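Local coordinates for protein phage terminase large subunit (Thermus phage P7426, PDB 7KS4) that probably acts, through this N-terminal ATPase domain of the large terminase, as part of the ATP-driven motor that packages viral DNA into empty capsids, at residues Glu59-Pro73 with Gly145-Ile159. Numbering follows the deposited sequence.
Sequences ELFARPGSQGWIIAP and GATLDFVILDEAAMI
Phe-150 lies flat between Gly-68 and Glu-59: Gly-68 CA sits 3.6 Å from the Phe-150 ring centroid, 12° off the normal, and Glu-59 CB meets the opposite face, 4.0 Å from that centroid. With CG between backbone N and carbonyl carbon (chi1 66°), the ring swings over Gly-68, filling the place a side chain there would need. Glu-59 OE2 accepts a hydrogen bond from Trp-178 NE1. On the other sheet face, Leu-148 crosses Trp-69 at about a right angle, its CD2 3.7 Å from the centroid of the Trp-69 five-membered ring; Ile-71 CD1 crosses Val-151 obliquely to touch its CG2. Asp-149 OD2 accepts Gln-67 N at 2.8 Å through its anti lone pair and also forms a salt bridge with Arg-175. Extended beyond CG, Gln-67 brings NE2 to Thr-147 O, 2.9 Å away. Strands 67-72 and 150-153 run parallel, axes 10° apart, and their bonds straighten toward the C-terminal end, where Ile-71 O receives Asp-154 N at 2.8 Å. This pairing of central P-loop ATPase strands delivers the predicted Walker B motif: Asp-154, held by Gln-77, lies near the bound magnesium, and Glu-155, the predicted catalytic residue, is hydrogen-bonded through its carboxylate to Thr-184 N. Apolar faces and backbone bonds thus probably hold the strand in register, placing its acidic end beside the nucleotide site.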
# COMPACT_ATOMS: atom_id res chain seq x y z
N GLU A 59 0.44 8.47 8.17
CA GLU A 59 1.15 9.59 7.56
C GLU A 59 0.35 10.88 7.66
O GLU A 59 0.90 11.94 7.99
CB GLU A 59 1.48 9.29 6.10
CG GLU A 59 2.55 8.23 5.90
CD GLU A 59 3.94 8.72 6.25
OE1 GLU A 59 4.22 9.93 6.09
OE2 GLU A 59 4.76 7.89 6.68
N LEU A 60 -0.96 10.81 7.39
CA LEU A 60 -1.75 12.04 7.31
C LEU A 60 -1.82 12.74 8.66
O LEU A 60 -1.86 13.98 8.70
CB LEU A 60 -3.15 11.73 6.79
CG LEU A 60 -3.19 11.16 5.36
CD1 LEU A 60 -4.61 10.73 4.99
CD2 LEU A 60 -2.66 12.16 4.34
N PHE A 61 -1.83 11.99 9.76
CA PHE A 61 -1.91 12.57 11.10
C PHE A 61 -0.55 12.78 11.74
O PHE A 61 -0.36 13.77 12.45
CB PHE A 61 -2.75 11.67 12.01
CG PHE A 61 -4.21 11.75 11.75
CD1 PHE A 61 -4.95 12.81 12.25
CD2 PHE A 61 -4.85 10.79 10.99
CE1 PHE A 61 -6.31 12.90 12.01
CE2 PHE A 61 -6.22 10.87 10.75
CZ PHE A 61 -6.94 11.94 11.25
N ALA A 62 0.38 11.84 11.54
CA ALA A 62 1.68 11.92 12.20
C ALA A 62 2.65 12.82 11.47
O ALA A 62 3.65 13.24 12.06
CB ALA A 62 2.30 10.52 12.33
N ARG A 63 2.38 13.13 10.20
CA ARG A 63 3.24 13.97 9.38
C ARG A 63 2.37 15.06 8.76
O ARG A 63 1.99 14.98 7.59
CB ARG A 63 3.94 13.14 8.31
CG ARG A 63 5.10 12.33 8.84
CD ARG A 63 6.29 13.24 9.08
NE ARG A 63 7.49 12.51 9.49
CZ ARG A 63 8.70 13.05 9.58
NH1 ARG A 63 8.88 14.34 9.29
NH2 ARG A 63 9.74 12.32 9.96
N PRO A 64 2.01 16.08 9.54
CA PRO A 64 1.15 17.15 9.00
C PRO A 64 1.75 17.77 7.75
O PRO A 64 2.93 18.11 7.72
CB PRO A 64 1.07 18.16 10.16
CG PRO A 64 1.36 17.36 11.38
CD PRO A 64 2.36 16.31 10.95
N GLY A 65 0.91 17.94 6.73
CA GLY A 65 1.37 18.42 5.45
C GLY A 65 1.85 17.34 4.52
O GLY A 65 2.22 17.64 3.38
N SER A 66 1.86 16.09 4.96
CA SER A 66 2.30 15.00 4.10
C SER A 66 1.33 14.84 2.94
O SER A 66 0.13 15.07 3.07
CB SER A 66 2.40 13.69 4.89
OG SER A 66 1.14 13.32 5.43
N GLN A 67 1.88 14.44 1.79
CA GLN A 67 1.08 14.22 0.60
C GLN A 67 1.37 12.83 0.06
O GLN A 67 2.54 12.42 -0.03
CB GLN A 67 1.37 15.28 -0.48
CG GLN A 67 0.94 16.69 -0.06
CD GLN A 67 1.16 17.72 -1.16
OE1 GLN A 67 0.30 18.57 -1.39
NE2 GLN A 67 2.30 17.65 -1.82
N GLY A 68 0.31 12.10 -0.28
CA GLY A 68 0.46 10.75 -0.78
C GLY A 68 -0.65 10.39 -1.74
O GLY A 68 -1.70 11.03 -1.78
N TRP A 69 -0.38 9.36 -2.53
CA TRP A 69 -1.33 8.81 -3.48
C TRP A 69 -1.46 7.32 -3.24
O TRP A 69 -0.50 6.67 -2.82
CB TRP A 69 -0.90 9.01 -4.95
CG TRP A 69 -0.93 10.40 -5.48
CD1 TRP A 69 -1.33 11.53 -4.83
CD2 TRP A 69 -0.53 10.81 -6.79
NE1 TRP A 69 -1.20 12.62 -5.67
CE2 TRP A 69 -0.72 12.20 -6.88
CE3 TRP A 69 -0.04 10.13 -7.91
CZ2 TRP A 69 -0.43 12.93 -8.04
CZ3 TRP A 69 0.25 10.85 -9.06
CH2 TRP A 69 0.05 12.23 -9.11
N ILE A 70 -2.64 6.78 -3.53
CA ILE A 70 -2.80 5.36 -3.82
C ILE A 70 -3.15 5.24 -5.29
O ILE A 70 -4.09 5.90 -5.77
CB ILE A 70 -3.85 4.68 -2.93
CG1 ILE A 70 -3.97 3.18 -3.29
CG2 ILE A 70 -5.20 5.39 -3.02
CD1 ILE A 70 -5.00 2.83 -4.37
N ILE A 71 -2.38 4.44 -6.02
CA ILE A 71 -2.57 4.24 -7.45
C ILE A 71 -2.90 2.78 -7.68
O ILE A 71 -2.21 1.89 -7.17
CB ILE A 71 -1.31 4.64 -8.25
CG1 ILE A 71 -0.76 5.97 -7.73
CG2 ILE A 71 -1.66 4.72 -9.75
CD1 ILE A 71 0.53 6.40 -8.39
N ALA A 72 -3.96 2.53 -8.44
CA ALA A 72 -4.37 1.20 -8.84
C ALA A 72 -4.51 1.16 -10.35
O ALA A 72 -4.40 2.20 -11.02
CB ALA A 72 -5.69 0.80 -8.17
N PRO A 73 -4.74 -0.02 -10.93
CA PRO A 73 -4.96 -0.07 -12.39
C PRO A 73 -6.20 0.67 -12.84
O PRO A 73 -6.21 1.21 -13.95
CB PRO A 73 -5.06 -1.58 -12.67
CG PRO A 73 -4.34 -2.23 -11.54
CD PRO A 73 -4.62 -1.37 -10.34
N GLY A 145 1.83 16.42 -11.56
CA GLY A 145 2.36 16.63 -10.22
C GLY A 145 2.97 15.32 -9.79
O GLY A 145 3.17 14.45 -10.64
N ALA A 146 3.29 15.13 -8.51
CA ALA A 146 3.23 16.14 -7.46
C ALA A 146 4.21 15.68 -6.38
O ALA A 146 4.56 14.51 -6.34
CB ALA A 146 1.82 16.26 -6.90
N THR A 147 4.66 16.59 -5.53
CA THR A 147 5.68 16.26 -4.53
C THR A 147 5.08 15.34 -3.48
O THR A 147 4.41 15.80 -2.55
CB THR A 147 6.25 17.52 -3.89
OG1 THR A 147 5.18 18.40 -3.53
CG2 THR A 147 7.22 18.22 -4.83
N LEU A 148 5.34 14.04 -3.62
CA LEU A 148 4.77 13.02 -2.75
C LEU A 148 5.75 12.63 -1.65
O LEU A 148 6.94 12.42 -1.90
CB LEU A 148 4.40 11.77 -3.55
CG LEU A 148 3.25 11.91 -4.54
CD1 LEU A 148 3.03 10.60 -5.24
CD2 LEU A 148 1.97 12.35 -3.85
N ASP A 149 5.22 12.51 -0.44
CA ASP A 149 5.97 11.90 0.65
C ASP A 149 5.78 10.40 0.71
O ASP A 149 6.62 9.70 1.28
CB ASP A 149 5.55 12.53 1.97
CG ASP A 149 5.72 14.02 1.97
OD1 ASP A 149 6.88 14.45 2.03
OD2 ASP A 149 4.71 14.74 1.85
N PHE A 150 4.70 9.88 0.14
CA PHE A 150 4.48 8.44 0.13
C PHE A 150 3.53 8.09 -1.00
O PHE A 150 2.74 8.91 -1.45
CB PHE A 150 3.94 7.94 1.48
CG PHE A 150 2.55 8.44 1.81
CD1 PHE A 150 1.44 7.62 1.62
CD2 PHE A 150 2.36 9.71 2.35
CE1 PHE A 150 0.16 8.06 1.94
CE2 PHE A 150 1.07 10.15 2.68
CZ PHE A 150 -0.03 9.32 2.47
N VAL A 151 3.62 6.84 -1.44
CA VAL A 151 2.74 6.35 -2.49
C VAL A 151 2.48 4.87 -2.24
O VAL A 151 3.36 4.14 -1.78
CB VAL A 151 3.33 6.57 -3.90
CG1 VAL A 151 4.63 5.80 -4.08
CG2 VAL A 151 2.32 6.18 -4.96
N ILE A 152 1.25 4.45 -2.53
CA ILE A 152 0.86 3.05 -2.50
C ILE A 152 0.46 2.65 -3.91
O ILE A 152 -0.37 3.32 -4.53
CB ILE A 152 -0.31 2.81 -1.52
CG1 ILE A 152 0.10 3.23 -0.11
CG2 ILE A 152 -0.75 1.35 -1.57
CD1 ILE A 152 -1.08 3.66 0.77
N LEU A 153 1.07 1.58 -4.41
CA LEU A 153 0.69 0.98 -5.68
C LEU A 153 -0.06 -0.30 -5.37
O LEU A 153 0.53 -1.25 -4.82
CB LEU A 153 1.89 0.70 -6.58
CG LEU A 153 2.42 1.88 -7.40
CD1 LEU A 153 3.07 2.91 -6.51
CD2 LEU A 153 3.40 1.39 -8.46
N ASP A 154 -1.34 -0.33 -5.69
CA ASP A 154 -2.18 -1.50 -5.47
C ASP A 154 -2.30 -2.28 -6.77
O ASP A 154 -2.40 -1.69 -7.85
CB ASP A 154 -3.56 -1.08 -4.97
CG ASP A 154 -4.38 -2.25 -4.46
OD1 ASP A 154 -3.79 -3.27 -4.04
OD2 ASP A 154 -5.62 -2.14 -4.46
N GLU A 155 -2.28 -3.61 -6.66
CA GLU A 155 -2.16 -4.49 -7.83
C GLU A 155 -1.11 -3.96 -8.80
O GLU A 155 -1.33 -3.80 -10.01
CB GLU A 155 -3.51 -4.70 -8.51
CG GLU A 155 -4.30 -5.86 -7.88
CD GLU A 155 -3.53 -7.18 -7.90
OE1 GLU A 155 -3.29 -7.72 -9.00
OE2 GLU A 155 -3.13 -7.65 -6.82
N ALA A 156 0.07 -3.70 -8.24
CA ALA A 156 1.16 -3.07 -8.99
C ALA A 156 1.58 -3.89 -10.20
O ALA A 156 2.00 -3.32 -11.21
CB ALA A 156 2.35 -2.87 -8.06
N ALA A 157 1.52 -5.22 -10.12
CA ALA A 157 1.98 -6.04 -11.24
C ALA A 157 1.13 -5.83 -12.48
O ALA A 157 1.55 -6.19 -13.58
CB ALA A 157 2.00 -7.52 -10.85
N MET A 158 -0.06 -5.26 -12.32
CA MET A 158 -0.93 -4.92 -13.44
C MET A 158 -0.78 -3.46 -13.88
O MET A 158 -1.45 -3.05 -14.83
CB MET A 158 -2.39 -5.20 -13.07
CG MET A 158 -2.71 -6.69 -13.01
SD MET A 158 -2.61 -7.47 -14.63
CE MET A 158 -4.11 -6.86 -15.41
N ILE A 159 0.08 -2.69 -13.23
CA ILE A 159 0.33 -1.30 -13.59
C ILE A 159 1.54 -1.26 -14.52
O ILE A 159 2.57 -1.86 -14.18
CB ILE A 159 0.56 -0.42 -12.35
CG1 ILE A 159 -0.71 -0.36 -11.50
CG2 ILE A 159 1.00 0.99 -12.75
CD1 ILE A 159 -0.54 0.34 -10.17